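Side-chain contacts in catalase (Corynebacterium glutamicum, PDB 4B7H), which probably breaks down hydrogen peroxide to water and oxygen at a haem group, binds NADPH, and is inhibited by nitric oxide: residues A[145-150]-A[156-161]; A[178-183]-A[191-196]; A[122-127]-A[198-203]. All coordinates share one frame; numbering follows the deposited sequence.

Contact 1 of 3, residues A[145-150]-A[156-161]; sequences PTFFLR and PDFIHS. With NDP (NADPH dihydro-nicotinamide-adenine-dinucleotide phosphate), chain H.
Phe147, Phe148 and Leu149 close on Phe158, forming an aromatic cluster in which the loop 145-150 lies against helix 155-162 of the haem catalase fold. The loop follows strand 135-142 and starts at the nucleotide: Pro145, rigid and apolar, lays CG 3.6 Å from C4N of the nicotinamide ring of NADPH. Next to it, Thr146 OG1 is hydrogen-bonded to Leu293 O. Phe147 then brings CZ to 4.2 Å from Phe158 CE2, and the same ring touches the haem, so a large apolar side chain links pocket and helix. Within the loop, Phe148 CD2 lies over the centre of the Phe147 ring. Phe148 makes the closest approach to the helix: Phe158 CZ sits over one of its faces, displaced toward the rim, with the two planes at 33°, too tilted for a parallel stack. With CG anti to its backbone N (chi1 166°), the Phe158 ring ends with CZ over that face. Every touching residue is buried, and the cluster is purely apolar. Leu149 completes the grip by setting one methyl of its branched end, CD1, 3.8 Å from the methylene carbon Phe158 CB.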
loop_
_atom_site.group_PDB
_atom_site.type_symbol
_atom_site.label_atom_id
_atom_site.label_comp_id
_atom_site.label_asym_id
_atom_site.label_seq_id
_atom_site.Cartn_x
_atom_site.Cartn_y
_atom_site.Cartn_z
ATOM N N PRO A 145 7.680 19.345 29.905
ATOM C CA PRO A 145 7.141 20.649 29.506
ATOM C C PRO A 145 7.907 21.260 28.330
ATOM O O PRO A 145 7.513 22.314 27.827
ATOM C CB PRO A 145 7.353 21.501 30.764
ATOM C CG PRO A 145 8.622 20.934 31.337
ATOM C CD PRO A 145 8.434 19.442 31.169
ATOM N N THR A 146 8.976 20.603 27.889
ATOM C CA THR A 146 9.843 21.148 26.850
ATOM C C THR A 146 10.245 20.040 25.864
ATOM O O THR A 146 9.682 18.949 25.905
ATOM C CB THR A 146 11.062 21.878 27.495
ATOM O OG1 THR A 146 11.821 22.565 26.497
ATOM C CG2 THR A 146 11.955 20.903 28.264
ATOM N N PHE A 147 11.184 20.314 24.962
ATOM C CA PHE A 147 11.639 19.292 24.017
ATOM C C PHE A 147 13.020 19.662 23.494
ATOM O O PHE A 147 13.543 20.730 23.823
ATOM C CB PHE A 147 10.643 19.135 22.870
ATOM C CG PHE A 147 10.724 17.802 22.153
ATOM C CD1 PHE A 147 10.391 16.627 22.811
ATOM C CD2 PHE A 147 11.082 17.737 20.812
ATOM C CE1 PHE A 147 10.441 15.391 22.153
ATOM C CE2 PHE A 147 11.135 16.511 20.145
ATOM C CZ PHE A 147 10.804 15.340 20.817
ATOM N N PHE A 148 13.584 18.785 22.663
ATOM C CA PHE A 148 14.989 18.844 22.274
ATOM C C PHE A 148 15.330 19.906 21.232
ATOM O O PHE A 148 16.509 20.225 21.052
ATOM C CB PHE A 148 15.429 17.502 21.679
ATOM C CG PHE A 148 15.243 16.315 22.593
ATOM C CD1 PHE A 148 16.263 15.911 23.449
ATOM C CD2 PHE A 148 14.068 15.565 22.549
ATOM C CE1 PHE A 148 16.105 14.793 24.271
ATOM C CE2 PHE A 148 13.905 14.443 23.370
ATOM C CZ PHE A 148 14.927 14.060 24.223
ATOM N N LEU A 149 14.326 20.405 20.508
ATOM C CA LEU A 149 14.586 21.220 19.316
ATOM C C LEU A 149 13.581 22.342 19.188
ATOM O O LEU A 149 12.513 22.289 19.805
ATOM C CB LEU A 149 14.512 20.366 18.048
ATOM C CG LEU A 149 15.423 19.146 17.925
ATOM C CD1 LEU A 149 14.940 18.268 16.781
ATOM C CD2 LEU A 149 16.887 19.562 17.734
ATOM N N ARG A 150 13.919 23.353 18.385
ATOM C CA ARG A 150 13.001 24.465 18.125
ATOM C C ARG A 150 12.684 24.640 16.641
ATOM O O ARG A 150 12.086 25.645 16.234
ATOM C CB ARG A 150 13.529 25.779 18.734
ATOM C CG ARG A 150 14.855 26.274 18.160
ATOM C CD ARG A 150 15.335 27.544 18.875
ATOM N NE ARG A 150 15.702 27.277 20.268
ATOM C CZ ARG A 150 16.947 27.180 20.738
ATOM N NH1 ARG A 150 17.999 27.336 19.935
ATOM N NH2 ARG A 150 17.137 26.935 22.030
ATOM N N PRO A 156 13.813 14.938 12.039
ATOM C CA PRO A 156 14.273 13.624 11.557
ATOM C C PRO A 156 15.734 13.337 11.916
ATOM O O PRO A 156 16.084 12.180 12.122
ATOM C CB PRO A 156 14.071 13.715 10.039
ATOM C CG PRO A 156 12.910 14.664 9.901
ATOM C CD PRO A 156 13.209 15.723 10.945
ATOM N N ASP A 157 16.567 14.370 12.020
ATOM C CA ASP A 157 17.948 14.168 12.445
ATOM C C ASP A 157 18.006 13.638 13.870
ATOM O O ASP A 157 18.717 12.673 14.167
ATOM C CB ASP A 157 18.738 15.471 12.336
ATOM C CG ASP A 157 18.814 15.971 10.919
ATOM O OD1 ASP A 157 19.329 15.219 10.059
ATOM O OD2 ASP A 157 18.363 17.107 10.663
ATOM N N PHE A 158 17.242 14.263 14.756
ATOM C CA PHE A 158 17.221 13.824 16.136
ATOM C C PHE A 158 16.710 12.388 16.236
ATOM O O PHE A 158 17.324 11.538 16.894
ATOM C CB PHE A 158 16.356 14.748 16.984
ATOM C CG PHE A 158 16.032 14.179 18.319
ATOM C CD1 PHE A 158 17.050 13.827 19.201
ATOM C CD2 PHE A 158 14.715 13.942 18.679
ATOM C CE1 PHE A 158 16.754 13.274 20.441
ATOM C CE2 PHE A 158 14.412 13.389 19.911
ATOM C CZ PHE A 158 15.434 13.043 20.791
ATOM N N ILE A 159 15.582 12.099 15.591
ATOM C CA ILE A 159 15.011 10.760 15.700
ATOM C C ILE A 159 15.933 9.696 15.092
ATOM O O ILE A 159 16.143 8.639 15.697
ATOM C CB ILE A 159 13.585 10.698 15.131
ATOM C CG1 ILE A 159 12.647 11.623 15.931
ATOM C CG2 ILE A 159 13.070 9.267 15.133
ATOM C CD1 ILE A 159 12.480 11.265 17.417
ATOM N N HIS A 160 16.534 9.918 13.783
ATOM C CA HIS A 160 17.542 8.932 13.385
ATOM C C HIS A 160 18.643 8.833 14.447
ATOM O O HIS A 160 19.096 7.736 14.794
ATOM C CB HIS A 160 18.214 9.301 12.065
ATOM C CG HIS A 160 17.314 9.348 10.866
ATOM N ND1 HIS A 160 17.636 9.931 9.659
ATOM C CD2 HIS A 160 16.063 8.854 10.716
ATOM C CE1 HIS A 160 16.625 9.777 8.822
ATOM N NE2 HIS A 160 15.656 9.132 9.440
ATOM N N SER A 161 19.086 9.847 15.070
ATOM C CA SER A 161 20.214 9.708 15.996
ATOM C C SER A 161 19.866 8.863 17.217
ATOM O O SER A 161 20.750 8.266 17.841
ATOM C CB SER A 161 20.774 11.075 16.426
ATOM O OG SER A 161 19.987 11.676 17.443
HETATM P PA NDP H . 9.334 26.208 39.747
HETATM O O1A NDP H . 10.029 25.989 41.040
HETATM O O2A NDP H . 8.075 26.992 39.893
HETATM O O5B NDP H . 9.015 24.777 39.104
HETATM C C5B NDP H . 10.016 23.791 39.029
HETATM C C4B NDP H . 9.398 22.599 38.316
HETATM O O4B NDP H . 10.380 21.581 38.179
HETATM C C3B NDP H . 8.226 22.024 39.113
HETATM O O3B NDP H . 7.155 21.719 38.239
HETATM C C2B NDP H . 8.835 20.775 39.723
HETATM O O2B NDP H . 7.916 19.757 40.070
HETATM C C1B NDP H . 9.804 20.375 38.620
HETATM N N9A NDP H . 10.768 19.336 39.035
HETATM C C8A NDP H . 11.054 18.925 40.313
HETATM N N7A NDP H . 11.972 17.933 40.256
HETATM C C5A NDP H . 12.274 17.699 38.954
HETATM C C6A NDP H . 13.142 16.801 38.338
HETATM N N6A NDP H . 13.605 15.747 39.010
HETATM N N1A NDP H . 13.246 16.806 36.965
HETATM C C2A NDP H . 12.492 17.681 36.210
HETATM N N3A NDP H . 11.630 18.566 36.827
HETATM C C4A NDP H . 11.523 18.574 38.179
HETATM O O3 NDP H . 10.379 26.910 38.728
HETATM P PN NDP H . 10.052 27.329 37.201
HETATM O O1N NDP H . 8.643 26.995 36.849
HETATM O O2N NDP H . 10.566 28.709 37.034
HETATM O O5D NDP H . 11.020 26.366 36.347
HETATM C C5D NDP H . 12.341 26.114 36.788
HETATM C C4D NDP H . 12.906 24.933 36.026
HETATM O O4D NDP H . 12.127 23.790 36.317
HETATM C C3D NDP H . 12.819 25.148 34.523
HETATM O O3D NDP H . 14.007 25.737 34.014
HETATM C C2D NDP H . 12.567 23.747 33.994
HETATM O O2D NDP H . 13.789 23.135 33.691
HETATM C C1D NDP H . 11.949 22.982 35.161
HETATM N N1N NDP H . 10.512 22.710 34.941
HETATM C C2N NDP H . 9.706 23.731 34.525
HETATM C C3N NDP H . 8.349 23.559 34.302
HETATM C C7N NDP H . 7.559 24.736 33.831
HETATM O O7N NDP H . 6.434 24.507 33.032
HETATM N N7N NDP H . 7.943 25.967 34.151
HETATM C C4N NDP H . 7.661 22.225 34.507
HETATM C C5N NDP H . 8.634 21.177 34.964
HETATM C C6N NDP H . 9.988 21.459 35.153
HETATM P P2B NDP H . 7.336 19.648 41.574
HETATM O O1X NDP H . 8.514 19.562 42.523
HETATM O O2X NDP H . 6.498 20.879 41.847
HETATM O O3X NDP H . 6.485 18.392 41.628
#

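Contact 2 of 3, residues A[178-183]-A[191-196]. With NDP (NADPH dihydro-nicotinamide-adenine-dinucleotide phosphate), chain H.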
loop_
_atom_site.group_PDB
_atom_site.type_symbol
_atom_site.label_atom_id
_atom_site.label_comp_id
_atom_site.label_asym_id
_atom_site.label_seq_id
_atom_site.Cartn_x
_atom_site.Cartn_y
_atom_site.Cartn_z
ATOM N N ASP A 178 26.855 12.757 19.728
ATOM C CA ASP A 178 27.359 13.585 18.633
ATOM C C ASP A 178 26.256 14.544 18.198
ATOM O O ASP A 178 26.486 15.751 18.065
ATOM C CB ASP A 178 27.819 12.720 17.453
ATOM C CG ASP A 178 28.543 13.520 16.382
ATOM O OD1 ASP A 178 29.341 14.413 16.739
ATOM O OD2 ASP A 178 28.308 13.256 15.178
ATOM N N PHE A 179 25.042 14.020 18.016
ATOM C CA PHE A 179 23.935 14.885 17.628
ATOM C C PHE A 179 23.616 15.903 18.717
ATOM O O PHE A 179 23.535 17.103 18.440
ATOM C CB PHE A 179 22.661 14.112 17.273
ATOM C CG PHE A 179 21.510 15.024 16.926
ATOM C CD1 PHE A 179 21.430 15.603 15.661
ATOM C CD2 PHE A 179 20.552 15.364 17.876
ATOM C CE1 PHE A 179 20.406 16.480 15.338
ATOM C CE2 PHE A 179 19.523 16.252 17.559
ATOM C CZ PHE A 179 19.451 16.805 16.282
ATOM N N TRP A 180 23.437 15.434 19.950
ATOM C CA TRP A 180 23.049 16.337 21.034
ATOM C C TRP A 180 24.043 17.481 21.240
ATOM O O TRP A 180 23.637 18.634 21.393
ATOM C CB TRP A 180 22.857 15.575 22.339
ATOM C CG TRP A 180 21.510 14.911 22.511
ATOM C CD1 TRP A 180 20.299 15.330 22.014
ATOM C CD2 TRP A 180 21.243 13.724 23.272
ATOM N NE1 TRP A 180 19.300 14.461 22.418
ATOM C CE2 TRP A 180 19.855 13.472 23.189
ATOM C CE3 TRP A 180 22.045 12.849 24.012
ATOM C CZ2 TRP A 180 19.253 12.382 23.829
ATOM C CZ3 TRP A 180 21.451 11.765 24.636
ATOM C CH2 TRP A 180 20.067 11.540 24.542
ATOM N N THR A 181 25.340 17.173 21.248
ATOM C CA THR A 181 26.336 18.231 21.443
ATOM C C THR A 181 26.474 19.168 20.246
ATOM O O THR A 181 26.893 20.316 20.402
ATOM C CB THR A 181 27.731 17.681 21.813
ATOM O OG1 THR A 181 28.252 16.901 20.729
ATOM C CG2 THR A 181 27.666 16.846 23.079
ATOM N N ARG A 182 26.146 18.685 19.050
ATOM C CA ARG A 182 26.192 19.541 17.871
ATOM C C ARG A 182 24.881 20.308 17.685
ATOM O O ARG A 182 24.810 21.233 16.876
ATOM C CB ARG A 182 26.568 18.735 16.624
ATOM C CG ARG A 182 28.005 18.221 16.670
ATOM C CD ARG A 182 28.398 17.396 15.441
ATOM N NE ARG A 182 29.770 16.934 15.599
ATOM C CZ ARG A 182 30.838 17.673 15.315
ATOM N NH1 ARG A 182 30.688 18.898 14.822
ATOM N NH2 ARG A 182 32.055 17.191 15.527
ATOM N N ALA A 183 23.857 19.932 18.453
ATOM C CA ALA A 183 22.584 20.654 18.484
ATOM C C ALA A 183 22.317 21.072 19.923
ATOM O O ALA A 183 21.442 20.515 20.585
ATOM C CB ALA A 183 21.447 19.766 17.958
ATOM N N THR A 191 18.781 17.466 29.880
ATOM C CA THR A 191 18.920 17.543 31.333
ATOM C C THR A 191 17.698 16.925 32.027
ATOM O O THR A 191 17.832 16.178 33.000
ATOM C CB THR A 191 19.140 18.996 31.777
ATOM O OG1 THR A 191 20.311 19.508 31.133
ATOM C CG2 THR A 191 19.326 19.085 33.284
ATOM N N TYR A 192 16.509 17.212 31.503
ATOM C CA TYR A 192 15.279 16.620 32.027
ATOM C C TYR A 192 15.273 15.096 31.838
ATOM O O TYR A 192 14.938 14.340 32.756
ATOM C CB TYR A 192 14.092 17.272 31.319
ATOM C CG TYR A 192 12.708 17.013 31.869
ATOM C CD1 TYR A 192 12.013 15.852 31.542
ATOM C CD2 TYR A 192 12.063 17.967 32.654
ATOM C CE1 TYR A 192 10.725 15.628 32.018
ATOM C CE2 TYR A 192 10.771 17.752 33.131
ATOM C CZ TYR A 192 10.113 16.581 32.808
ATOM O OH TYR A 192 8.831 16.382 33.277
ATOM N N LEU A 193 15.653 14.658 30.639
ATOM C CA LEU A 193 15.678 13.241 30.275
ATOM C C LEU A 193 16.660 12.429 31.125
ATOM O O LEU A 193 16.396 11.275 31.489
ATOM C CB LEU A 193 16.048 13.094 28.796
ATOM C CG LEU A 193 16.332 11.679 28.283
ATOM C CD1 LEU A 193 15.076 10.801 28.297
ATOM C CD2 LEU A 193 16.960 11.730 26.892
ATOM N N MET A 194 17.813 13.024 31.418
ATOM C CA MET A 194 18.873 12.297 32.104
ATOM C C MET A 194 18.667 12.266 33.620
ATOM O O MET A 194 19.394 11.577 34.336
ATOM C CB MET A 194 20.235 12.898 31.746
ATOM C CG MET A 194 20.645 12.623 30.307
ATOM S SD MET A 194 21.049 10.891 30.051
ATOM C CE MET A 194 20.798 10.751 28.282
ATOM N N GLY A 195 17.669 13.001 34.105
ATOM C CA GLY A 195 17.345 13.001 35.522
ATOM C C GLY A 195 16.381 11.879 35.870
ATOM O O GLY A 195 16.164 10.957 35.068
ATOM N N ASP A 196 15.797 11.948 37.063
ATOM C CA ASP A 196 14.916 10.889 37.532
ATOM C C ASP A 196 13.748 10.671 36.575
ATOM O O ASP A 196 13.291 9.540 36.395
ATOM C CB ASP A 196 14.351 11.212 38.917
ATOM C CG ASP A 196 15.401 11.220 40.013
ATOM O OD1 ASP A 196 16.539 10.753 39.801
ATOM O OD2 ASP A 196 15.064 11.677 41.117
HETATM P PA NDP H . 9.334 26.208 39.747
HETATM O O1A NDP H . 10.029 25.989 41.040
HETATM O O2A NDP H . 8.075 26.992 39.893
HETATM O O5B NDP H . 9.015 24.777 39.104
HETATM C C5B NDP H . 10.016 23.791 39.029
HETATM C C4B NDP H . 9.398 22.599 38.316
HETATM O O4B NDP H . 10.380 21.581 38.179
HETATM C C3B NDP H . 8.226 22.024 39.113
HETATM O O3B NDP H . 7.155 21.719 38.239
HETATM C C2B NDP H . 8.835 20.775 39.723
HETATM O O2B NDP H . 7.916 19.757 40.070
HETATM C C1B NDP H . 9.804 20.375 38.620
HETATM N N9A NDP H . 10.768 19.336 39.035
HETATM C C8A NDP H . 11.054 18.925 40.313
HETATM N N7A NDP H . 11.972 17.933 40.256
HETATM C C5A NDP H . 12.274 17.699 38.954
HETATM C C6A NDP H . 13.142 16.801 38.338
HETATM N N6A NDP H . 13.605 15.747 39.010
HETATM N N1A NDP H . 13.246 16.806 36.965
HETATM C C2A NDP H . 12.492 17.681 36.210
HETATM N N3A NDP H . 11.630 18.566 36.827
HETATM C C4A NDP H . 11.523 18.574 38.179
HETATM O O3 NDP H . 10.379 26.910 38.728
HETATM P PN NDP H . 10.052 27.329 37.201
HETATM O O1N NDP H . 8.643 26.995 36.849
HETATM O O2N NDP H . 10.566 28.709 37.034
HETATM O O5D NDP H . 11.020 26.366 36.347
HETATM C C5D NDP H . 12.341 26.114 36.788
HETATM C C4D NDP H . 12.906 24.933 36.026
HETATM O O4D NDP H . 12.127 23.790 36.317
HETATM C C3D NDP H . 12.819 25.148 34.523
HETATM O O3D NDP H . 14.007 25.737 34.014
HETATM C C2D NDP H . 12.567 23.747 33.994
HETATM O O2D NDP H . 13.789 23.135 33.691
HETATM C C1D NDP H . 11.949 22.982 35.161
HETATM N N1N NDP H . 10.512 22.710 34.941
HETATM C C2N NDP H . 9.706 23.731 34.525
HETATM C C3N NDP H . 8.349 23.559 34.302
HETATM C C7N NDP H . 7.559 24.736 33.831
HETATM O O7N NDP H . 6.434 24.507 33.032
HETATM N N7N NDP H . 7.943 25.967 34.151
HETATM C C4N NDP H . 7.661 22.225 34.507
HETATM C C5N NDP H . 8.634 21.177 34.964
HETATM C C6N NDP H . 9.988 21.459 35.153
HETATM P P2B NDP H . 7.336 19.648 41.574
HETATM O O1X NDP H . 8.514 19.562 42.523
HETATM O O2X NDP H . 6.498 20.879 41.847
HETATM O O3X NDP H . 6.485 18.392 41.628
#
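Apolar contact alone joins the two segments, and it comes from three side chains: Trp180 on helix 173-182 reaches across to Leu193 and Met194 near the end of helix 187-194, two consecutive helices, joined by a short loop, that meet through side chains. The benzene half of the indole does the touching. Leu193 CD2 lies 3.9 Å from Trp180 CZ2, and the two side chains cross at about a right angle. Trp180 and Met194 approach each other from opposite directions, bringing Met194 CE 3.8 Å from Trp180 CZ3. Both methyls meet the indole obliquely. Met194 gets there by bending its chain at chi2 (-70°), which a flexible thioether does readily, whereas Leu193 extends with CG anti to its backbone N. Beyond the contact, Met194 also packs on Leu472 and Ile476 of helix 466-479.

The first segment carries an internal salt bridge. Arg182 NE donates to Asp178 OD1 at 2.8 Å, between residues one helical turn apart; the oxygen lies nearly in the guanidinium plane and is met on its syn side, though 29° out of the carboxylate plane. Both residues continue outward to the third subunit, where Asp178 OD2 is bonded to Tyr397 OH and Arg182 NH1 to Thr413 O of that chain.

Ligand contact belongs to the second segment. Tyr192 CE2 lies 3.5 Å from C2A of the NADPH adenine, while its hydroxyl bonds to Asn143 O and Arg197 NH1, which would hold the ring in position against the base.

The chemistry thus divides by direction: the Asp178-Arg182 pair serves the subunit interface, Tyr192 touches the adenine, and between the helices a wide indole meets a leucine methyl and a thioether methyl, which need shape matching but no polar partner.

Contact 3 of 3, residues A[122-127]-A[198-203]; sequences DVHGFA and GTPKTS. With HEM (protoporphyrin IX containing Fe), chain E.
His124 lays its imidazole obliquely against the ring of Pro200, with CD2 3.7 Å from Pro200 CD; the compact, rigid pyrrolidine offers CH groups for the imidazole to pack on. The polar edge of the same imidazole is used differently. Water 1 lies in the ring plane, 2.7 Å from His124 NE2, and donates to Gly198 O at 2.7 Å, bridging a side chain to a backbone carbonyl that the ring does not reach directly. The CB of His124 points toward the loop 198-203, and chi1 of -67° brings the ring alongside Pro200.

Gly198 O has a second donor, since Asp122 N gives it a weak but fairly straight hydrogen bond of 3.3 Å. The backbones come close here, with Asp122 CA 5.5 Å from Gly198 CA, and Asp122 O also stands near Gly198 O, two acceptors without a bond between them. The CB of Asp122 points away from the loop, and its OD2 accepts from Val110 N and Ala111 N.

Farther along, the chain passes the haem. Gly125 CA comes 3.5 Å from the porphyrin methyl CMD, where a side chain would collide with it, and Ala127 keeps a small methyl beside the propionate carbon CBD.

The contact thus joins the entry to strand 125-132, which pairs with strands 100-108 and 135-142 in the antiparallel sheet, to the loop between helix 187-194 and strand 208-209, with Gln255 of helix 254-264 also touching His124.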
loop_
_atom_site.group_PDB
_atom_site.type_symbol
_atom_site.label_atom_id
_atom_site.label_comp_id
_atom_site.label_asym_id
_atom_site.label_seq_id
_atom_site.Cartn_x
_atom_site.Cartn_y
_atom_site.Cartn_z
ATOM N N ASP A 122 13.800 7.273 28.287
ATOM C CA ASP A 122 13.227 7.939 27.130
ATOM C C ASP A 122 12.211 8.949 27.605
ATOM O O ASP A 122 11.717 8.862 28.734
ATOM C CB ASP A 122 12.508 6.924 26.229
ATOM C CG ASP A 122 12.637 7.249 24.753
ATOM O OD1 ASP A 122 13.103 8.364 24.407
ATOM O OD2 ASP A 122 12.270 6.379 23.926
ATOM N N VAL A 123 11.885 9.894 26.732
ATOM C CA VAL A 123 10.678 10.690 26.884
ATOM C C VAL A 123 9.493 9.721 26.800
ATOM O O VAL A 123 9.572 8.698 26.093
ATOM C CB VAL A 123 10.582 11.742 25.749
ATOM C CG1 VAL A 123 9.221 12.419 25.730
ATOM C CG2 VAL A 123 11.705 12.773 25.868
ATOM N N HIS A 124 8.408 10.017 27.516
ATOM C CA HIS A 124 7.168 9.277 27.312
ATOM C C HIS A 124 6.076 10.143 26.729
ATOM O O HIS A 124 5.796 11.247 27.212
ATOM C CB HIS A 124 6.687 8.611 28.597
ATOM C CG HIS A 124 7.594 7.523 29.054
ATOM N ND1 HIS A 124 7.356 6.193 28.784
ATOM C CD2 HIS A 124 8.776 7.572 29.709
ATOM C CE1 HIS A 124 8.341 5.466 29.283
ATOM N NE2 HIS A 124 9.213 6.279 29.855
ATOM N N GLY A 125 5.451 9.627 25.681
ATOM C CA GLY A 125 4.318 10.289 25.069
ATOM C C GLY A 125 3.112 10.274 25.981
ATOM O O GLY A 125 2.909 9.334 26.752
ATOM N N PHE A 126 2.296 11.316 25.868
ATOM C CA PHE A 126 1.137 11.526 26.725
ATOM C C PHE A 126 0.099 12.182 25.811
ATOM O O PHE A 126 -0.058 13.407 25.791
ATOM C CB PHE A 126 1.541 12.451 27.881
ATOM C CG PHE A 126 0.604 12.436 29.064
ATOM C CD1 PHE A 126 -0.689 12.919 28.952
ATOM C CD2 PHE A 126 1.042 11.986 30.304
ATOM C CE1 PHE A 126 -1.546 12.922 30.056
ATOM C CE2 PHE A 126 0.191 12.001 31.420
ATOM C CZ PHE A 126 -1.101 12.468 31.291
ATOM N N ALA A 127 -0.602 11.354 25.038
ATOM C CA ALA A 127 -1.406 11.837 23.922
ATOM C C ALA A 127 -2.894 11.625 24.140
ATOM O O ALA A 127 -3.371 10.485 24.176
ATOM C CB ALA A 127 -0.956 11.163 22.632
ATOM N N GLY A 198 13.486 10.661 33.455
ATOM C CA GLY A 198 13.747 9.831 32.292
ATOM C C GLY A 198 13.241 8.413 32.468
ATOM O O GLY A 198 13.070 7.698 31.479
ATOM N N THR A 199 13.001 8.006 33.717
ATOM C CA THR A 199 12.550 6.651 34.012
ATOM C C THR A 199 11.376 6.595 34.995
ATOM O O THR A 199 11.506 6.037 36.083
ATOM C CB THR A 199 13.715 5.763 34.537
ATOM O OG1 THR A 199 14.352 6.403 35.653
ATOM C CG2 THR A 199 14.759 5.536 33.450
ATOM N N PRO A 200 10.213 7.137 34.598
ATOM C CA PRO A 200 9.035 7.025 35.464
ATOM C C PRO A 200 8.625 5.557 35.590
ATOM O O PRO A 200 8.761 4.813 34.613
ATOM C CB PRO A 200 7.949 7.800 34.703
ATOM C CG PRO A 200 8.616 8.405 33.492
ATOM C CD PRO A 200 9.871 7.635 33.254
ATOM N N LYS A 201 8.118 5.141 36.746
ATOM C CA LYS A 201 7.792 3.727 36.930
ATOM C C LYS A 201 6.621 3.283 36.056
ATOM O O LYS A 201 6.636 2.174 35.509
ATOM C CB LYS A 201 7.494 3.403 38.396
ATOM C CG LYS A 201 8.694 3.555 39.311
ATOM C CD LYS A 201 8.392 3.038 40.707
ATOM C CE LYS A 201 9.592 3.240 41.624
ATOM N NZ LYS A 201 9.420 2.567 42.939
ATOM N N THR A 202 5.599 4.129 35.948
ATOM C CA THR A 202 4.383 3.770 35.231
ATOM C C THR A 202 3.892 4.945 34.401
ATOM O O THR A 202 4.425 6.063 34.490
ATOM C CB THR A 202 3.229 3.382 36.191
ATOM O OG1 THR A 202 2.674 4.572 36.763
ATOM C CG2 THR A 202 3.701 2.447 37.307
ATOM N N SER A 203 2.858 4.698 33.608
ATOM C CA SER A 203 2.190 5.777 32.895
ATOM C C SER A 203 1.351 6.651 33.812
ATOM O O SER A 203 1.046 7.797 33.468
ATOM C CB SER A 203 1.284 5.210 31.812
ATOM O OG SER A 203 2.029 4.491 30.860
HETATM C CHA HEM E . 4.269 10.617 17.323
HETATM C CHB HEM E . 6.025 13.950 14.269
HETATM C CHC HEM E . 7.592 16.505 18.070
HETATM C CHD HEM E . 4.558 13.994 20.839
HETATM C C1A HEM E . 4.618 11.281 16.173
HETATM C C2A HEM E . 4.318 10.851 14.820
HETATM C C3A HEM E . 4.793 11.789 13.988
HETATM C C4A HEM E . 5.413 12.827 14.776
HETATM C CMA HEM E . 4.727 11.827 12.457
HETATM C CAA HEM E . 3.566 9.553 14.450
HETATM C CBA HEM E . 2.068 9.822 14.449
HETATM C CGA HEM E . 1.268 8.664 13.914
HETATM O O1A HEM E . 0.165 8.426 14.467
HETATM O O2A HEM E . 1.698 7.980 12.949
HETATM C C1B HEM E . 6.632 14.929 15.021
HETATM C C2B HEM E . 7.365 16.064 14.508
HETATM C C3B HEM E . 7.820 16.757 15.573
HETATM C C4B HEM E . 7.361 16.088 16.770
HETATM C CMB HEM E . 7.571 16.349 13.007
HETATM C CAB HEM E . 8.637 18.062 15.631
HETATM C CBB HEM E . 8.586 18.979 14.665
HETATM C C1C HEM E . 6.772 16.163 19.130
HETATM C C2C HEM E . 6.502 16.940 20.332
HETATM C C3C HEM E . 5.655 16.222 21.091
HETATM C C4C HEM E . 5.358 14.998 20.378
HETATM C CMC HEM E . 7.121 18.324 20.648
HETATM C CAC HEM E . 4.988 16.572 22.443
HETATM C CBC HEM E . 4.731 17.836 22.820
HETATM C C1D HEM E . 4.274 12.835 20.170
HETATM C C2D HEM E . 3.517 11.772 20.748
HETATM C C3D HEM E . 3.417 10.722 19.676
HETATM C C4D HEM E . 4.115 11.248 18.535
HETATM C CMD HEM E . 2.941 11.706 22.161
HETATM C CAD HEM E . 2.678 9.398 19.810
HETATM C CBD HEM E . 1.182 9.666 19.663
HETATM C CGD HEM E . 0.510 8.347 19.905
HETATM O O1D HEM E . -0.112 7.791 18.966
HETATM O O2D HEM E . 0.615 7.832 21.047
HETATM N NA HEM E . 5.281 12.498 16.117
HETATM N NB HEM E . 6.646 14.966 16.399
HETATM N NC HEM E . 6.049 14.983 19.189
HETATM N ND HEM E . 4.623 12.498 18.866
HETATM FE FE HEM E . 5.691 13.710 17.666
HETATM O O HOH W 1 11.598 5.483 30.862
#

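How the contacts relate
All three contacts are buried, yet their chemistry differs. Contacts 1 and 2 are apolar, lie in series along the chain and touch directly: the Trp180 indole meets both Phe148 and Phe158, so the two clusters are continuous through it. Contact 1 uses helix 155-162, contact 2 the following helices 173-182 and 187-194, and contact 3 the loop after 187-194. The first two both touch NADPH, at the nicotinamide and the adenine, and both reach the third subunit. Contact 3 closes the longer loop within which they are nested. Touched by no other chain, it combines His124-Pro200 packing with a weak backbone bond and a water bridge, and meets its neighbours through Val123-Phe148 and Leu193-Asp122.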